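Local structure of putative large adhesion protein (Lap) involved in biofilm formation (Marinobacter hydrocarbonoclasticus ATCC 49840, 6M8M) at residues Gln59-Ile64 / Arg140-Gly145; Gln146-Tyr151 / Ser163-Thr168. The protein is a putative large RTX adhesin linked to biofilm formation, whose calcium-binding PA14 domain binds glucose, probably through a calcium ion in the pocket. One frame throughout, in Å; residues are numbered along the deposited sequence.

Interaction 1 of 2, residues Gln59-Ile64 / Arg140-Gly145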
# COMPACT_ATOMS: atom_id res chain seq x y z
N GLN A 59 -11.13 3.00 -9.67
CA GLN A 59 -10.32 3.42 -10.80
C GLN A 59 -8.90 2.87 -10.71
O GLN A 59 -8.33 2.38 -11.70
CB GLN A 59 -10.30 4.95 -10.82
CG GLN A 59 -9.39 5.60 -11.81
CD GLN A 59 -9.19 7.07 -11.52
OE1 GLN A 59 -9.40 7.54 -10.40
NE2 GLN A 59 -8.77 7.81 -12.53
N VAL A 60 -8.31 2.94 -9.52
CA VAL A 60 -6.96 2.43 -9.30
C VAL A 60 -6.92 0.92 -9.51
O VAL A 60 -6.03 0.38 -10.17
CB VAL A 60 -6.48 2.86 -7.90
CG1 VAL A 60 -5.27 2.07 -7.44
CG2 VAL A 60 -6.18 4.36 -7.90
N LYS A 61 -7.90 0.21 -8.94
CA LYS A 61 -7.95 -1.24 -9.11
C LYS A 61 -8.10 -1.62 -10.58
O LYS A 61 -7.55 -2.64 -11.02
CB LYS A 61 -9.08 -1.84 -8.30
CG LYS A 61 -8.78 -1.88 -6.82
CD LYS A 61 -9.81 -2.67 -6.05
CE LYS A 61 -9.44 -2.79 -4.57
NZ LYS A 61 -8.33 -3.75 -4.32
N ALA A 62 -8.87 -0.84 -11.34
CA ALA A 62 -9.04 -1.16 -12.75
C ALA A 62 -7.73 -1.00 -13.51
O ALA A 62 -7.43 -1.80 -14.41
CB ALA A 62 -10.12 -0.27 -13.37
N PHE A 63 -6.96 0.03 -13.18
CA PHE A 63 -5.67 0.18 -13.84
C PHE A 63 -4.73 -0.97 -13.48
O PHE A 63 -4.07 -1.56 -14.35
CB PHE A 63 -5.02 1.52 -13.48
CG PHE A 63 -3.84 1.84 -14.33
CD1 PHE A 63 -4.01 2.34 -15.62
CD2 PHE A 63 -2.55 1.63 -13.88
CE1 PHE A 63 -2.92 2.62 -16.42
CE2 PHE A 63 -1.46 1.93 -14.67
CZ PHE A 63 -1.65 2.41 -15.94
N ILE A 64 -4.68 -1.32 -12.19
CA ILE A 64 -3.84 -2.44 -11.76
C ILE A 64 -4.21 -3.70 -12.53
O ILE A 64 -3.34 -4.43 -13.02
CB ILE A 64 -3.97 -2.66 -10.25
CG1 ILE A 64 -3.34 -1.52 -9.45
CG2 ILE A 64 -3.39 -4.01 -9.86
CD1 ILE A 64 -3.71 -1.54 -7.99
N ARG A 140 -6.87 1.43 0.03
CA ARG A 140 -7.81 0.46 0.58
C ARG A 140 -7.02 -0.75 1.06
O ARG A 140 -6.12 -1.22 0.34
CB ARG A 140 -8.84 0.00 -0.45
CG ARG A 140 -9.78 -1.06 0.15
CD ARG A 140 -10.87 -1.48 -0.79
NE ARG A 140 -11.86 -0.43 -0.93
CZ ARG A 140 -12.84 -0.45 -1.82
NH1 ARG A 140 -12.95 -1.47 -2.66
NH2 ARG A 140 -13.68 0.56 -1.88
N ILE A 141 -7.35 -1.25 2.24
CA ILE A 141 -6.83 -2.50 2.77
C ILE A 141 -7.98 -3.50 2.85
O ILE A 141 -9.02 -3.20 3.43
CB ILE A 141 -6.20 -2.33 4.17
CG1 ILE A 141 -5.17 -1.20 4.16
CG2 ILE A 141 -5.63 -3.66 4.65
CD1 ILE A 141 -4.40 -1.04 5.45
N GLU A 142 -7.77 -4.67 2.29
CA GLU A 142 -8.72 -5.78 2.38
C GLU A 142 -8.05 -6.97 3.04
O GLU A 142 -6.89 -7.28 2.76
CB GLU A 142 -9.21 -6.17 0.98
CG GLU A 142 -10.09 -5.12 0.33
CD GLU A 142 -10.40 -5.41 -1.13
OE1 GLU A 142 -9.81 -6.35 -1.69
OE2 GLU A 142 -11.23 -4.67 -1.71
N VAL A 143 -8.77 -7.64 3.93
CA VAL A 143 -8.32 -8.87 4.56
C VAL A 143 -9.35 -9.93 4.23
O VAL A 143 -10.55 -9.73 4.48
CB VAL A 143 -8.14 -8.71 6.08
CG1 VAL A 143 -7.91 -10.07 6.73
CG2 VAL A 143 -6.97 -7.78 6.37
N ASN A 144 -8.91 -11.01 3.60
CA ASN A 144 -9.80 -12.07 3.15
C ASN A 144 -10.94 -11.49 2.31
O ASN A 144 -12.10 -11.90 2.42
CB ASN A 144 -10.31 -12.90 4.32
CG ASN A 144 -9.25 -13.85 4.85
OD1 ASN A 144 -8.50 -14.46 4.07
ND2 ASN A 144 -9.15 -13.96 6.16
N GLY A 145 -10.59 -10.52 1.47
CA GLY A 145 -11.51 -9.93 0.53
C GLY A 145 -12.44 -8.87 1.08
O GLY A 145 -13.22 -8.30 0.30
O HOH W 1 -7.29 -3.42 -1.49

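Interaction 2 of 2, residues Gln146-Tyr151 / Ser163-Thr168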
# COMPACT_ATOMS: atom_id res chain seq x y z
N GLN A 146 -12.39 -8.59 2.37
CA GLN A 146 -13.27 -7.60 2.98
C GLN A 146 -12.50 -6.33 3.31
O GLN A 146 -11.39 -6.38 3.82
CB GLN A 146 -13.87 -8.17 4.26
CG GLN A 146 -14.83 -9.32 3.99
CD GLN A 146 -16.12 -8.84 3.35
OE1 GLN A 146 -16.79 -7.93 3.85
NE2 GLN A 146 -16.47 -9.43 2.21
N THR A 147 -13.10 -5.19 3.02
CA THR A 147 -12.47 -3.91 3.32
C THR A 147 -12.38 -3.72 4.82
O THR A 147 -13.39 -3.80 5.53
CB THR A 147 -13.27 -2.78 2.70
OG1 THR A 147 -13.28 -2.99 1.29
CG2 THR A 147 -12.68 -1.43 3.03
N VAL A 148 -11.18 -3.42 5.30
CA VAL A 148 -10.96 -3.15 6.72
C VAL A 148 -10.38 -1.78 6.97
O VAL A 148 -10.30 -1.36 8.14
CB VAL A 148 -10.10 -4.24 7.39
CG1 VAL A 148 -10.76 -5.62 7.26
CG2 VAL A 148 -8.69 -4.27 6.83
N ALA A 149 -9.92 -1.07 5.95
CA ALA A 149 -9.47 0.31 6.10
C ALA A 149 -9.47 0.94 4.73
O ALA A 149 -9.16 0.27 3.74
CB ALA A 149 -8.05 0.38 6.69
N GLU A 150 -9.80 2.23 4.65
CA GLU A 150 -9.70 2.90 3.36
C GLU A 150 -9.82 4.40 3.55
O GLU A 150 -10.50 4.89 4.45
CB GLU A 150 -10.74 2.43 2.34
CG GLU A 150 -12.13 2.82 2.70
CD GLU A 150 -13.15 2.47 1.63
OE1 GLU A 150 -14.35 2.59 1.93
OE2 GLU A 150 -12.76 2.06 0.52
N TYR A 151 -9.19 5.13 2.65
CA TYR A 151 -9.54 6.53 2.38
C TYR A 151 -9.71 6.60 0.87
O TYR A 151 -8.73 6.56 0.12
CB TYR A 151 -8.54 7.54 2.86
CG TYR A 151 -9.13 8.91 2.64
CD1 TYR A 151 -10.04 9.44 3.54
CD2 TYR A 151 -8.84 9.66 1.51
CE1 TYR A 151 -10.63 10.69 3.33
CE2 TYR A 151 -9.43 10.91 1.30
CZ TYR A 151 -10.31 11.40 2.20
OH TYR A 151 -10.87 12.64 1.96
N SER A 163 -11.45 -0.38 10.64
CA SER A 163 -12.37 -1.16 11.45
C SER A 163 -11.67 -2.37 12.07
O SER A 163 -10.76 -2.95 11.48
CB SER A 163 -13.57 -1.63 10.63
OG SER A 163 -13.18 -2.25 9.42
N GLU A 164 -12.11 -2.74 13.27
CA GLU A 164 -11.68 -4.01 13.84
C GLU A 164 -12.14 -5.14 12.94
O GLU A 164 -13.23 -5.08 12.36
CB GLU A 164 -12.23 -4.17 15.26
CG GLU A 164 -11.63 -3.17 16.24
CD GLU A 164 -12.20 -3.27 17.64
OE1 GLU A 164 -11.51 -2.85 18.59
OE2 GLU A 164 -13.33 -3.74 17.80
N PHE A 165 -11.29 -6.15 12.79
CA PHE A 165 -11.65 -7.32 12.00
C PHE A 165 -11.18 -8.55 12.77
O PHE A 165 -10.14 -8.53 13.42
CB PHE A 165 -11.06 -7.28 10.58
CG PHE A 165 -9.57 -7.22 10.52
CD1 PHE A 165 -8.91 -6.00 10.60
CD2 PHE A 165 -8.81 -8.36 10.31
CE1 PHE A 165 -7.54 -5.93 10.52
CE2 PHE A 165 -7.43 -8.28 10.23
CZ PHE A 165 -6.80 -7.07 10.33
N THR A 166 -11.96 -9.62 12.68
CA THR A 166 -11.62 -10.89 13.30
C THR A 166 -11.32 -11.88 12.20
O THR A 166 -12.09 -12.02 11.25
CB THR A 166 -12.77 -11.36 14.20
OG1 THR A 166 -12.93 -10.39 15.25
CG2 THR A 166 -12.48 -12.71 14.80
N LEU A 167 -10.19 -12.55 12.30
CA LEU A 167 -9.81 -13.51 11.27
C LEU A 167 -10.87 -14.60 11.19
O LEU A 167 -11.39 -15.05 12.20
CB LEU A 167 -8.44 -14.09 11.56
CG LEU A 167 -7.31 -13.06 11.68
CD1 LEU A 167 -6.00 -13.75 12.04
CD2 LEU A 167 -7.14 -12.26 10.41
N THR A 168 -11.21 -14.99 9.96
CA THR A 168 -12.31 -15.90 9.70
C THR A 168 -11.86 -17.01 8.76
O THR A 168 -11.15 -16.75 7.79
CB THR A 168 -13.50 -15.12 9.09
OG1 THR A 168 -13.92 -14.09 10.00
CG2 THR A 168 -14.67 -16.03 8.80
O HOH W 2 -13.61 -0.86 6.97
O HOH W 3 -8.53 -2.22 10.17

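Interaction 1 of 2, residues Gln59-Ile64 / Arg140-Gly145
Lys61 reaches from its helix to the side chains of Arg140 and Glu142 on a beta strand. The three form a salt-bridge network on the surface of the PA14 sugar-binding domain. The backbones stay well apart, and the closest CA atoms, Lys61 and Arg140, are 9.8 Å from each other. One long side chain therefore makes the whole contact from the helix. Its chain runs straight out from the helix and bends only at the last torsion (chi4 -74°), which turns NZ off the line of the chain.

The polar end is loose throughout. Lys61 CE lies 3.9 Å from Glu142 OE2 and 4.2 Å from Arg140 NH1, and it meets the guanidinium obliquely. NZ is about as far from the carboxylate as CE. Its salt bridge to Glu142 OE1 is long, at 4.0 Å, and OE2 is no nearer. Arg140 NH1 and Glu142 OE2 also form a long pair, 3.8 Å apart along the strand. The carboxylate thus lies near two positive groups, which would probably favour its charged form. A water lies between Lys61 NZ and Arg140 O. It accepts from NZ at 3.0 Å and donates to Arg140 O at 3.1 Å, so the ammonium is tied to the strand backbone through solvent.

Both cations have a stronger partner nearby: Lys61 NZ pairs with Glu176, and Arg140 NH2 with Glu150. The tight side of the helix is apolar. Helix 57-66 packs on the larger antiparallel sheet, with Val60 and Ile64 buried against strands 174-181 and 113-122. Strand 139-143 lies in that sheet between strands 174-181 and 146-151, so Lys61 extends over Val178 to reach it.

Interaction 2 of 2, residues Gln146-Tyr151 / Ser163-Thr168
Val148 and the Ser163-Phe165 region join the two antiparallel sheets of the PA14 beta-sandwich in a partly buried contact. Strand 146-151 belongs to the larger sheet, and strand 158-166 to the smaller one. Val148 sits in a classic beta bulge, where it and Ala149 both face Ile141 of the neighbouring strand 139-143. Its side chain points to Phe165 and also touches Phe131.

CG1 of Val148 packs against CB and CG at the root of the Phe165 ring, 3.7 Å from Phe165 CB, and approaches the ring obliquely. Phe165 chi1 is 60°, which tucks CG over its own backbone and brings CD1 to 3.8 Å from Val148 CB. Leu167 CD2 and Ser163 O lie at the ring edge, in its plane.

Polar contacts gather at the exposed Ser163, whose side chain is modelled in two conformers. A water donates to both Val148 O and Ser163 O, 2.8 Å from Val148 O. The direct link is a backbone bond: Ser163 N donates to Val148 O at 2.9 Å, with an N-H...O angle of 147° and the donor tilted 25° from the carbonyl plane.

Interaction 1 is a surface contact, while interaction 2 is partly buried. They meet through neighbouring strands of the larger sheet, 139-143 and 146-151, which follow each other in the chain. Ile141 bridges them with two probable backbone bonds: its N to Ala149 O, and its O to Val148 N. Arg140 CD also packs on Thr147 OG1. The chemistry follows the place in the fold. Interaction 1 adds long, charged links and a water at the surface, beside a helix already seated on the sheet. Interaction 2 brings the second sheet in through a valine-phenylalanine contact and a direct backbone bond, with a water bridging Val148 O and Ser163 O.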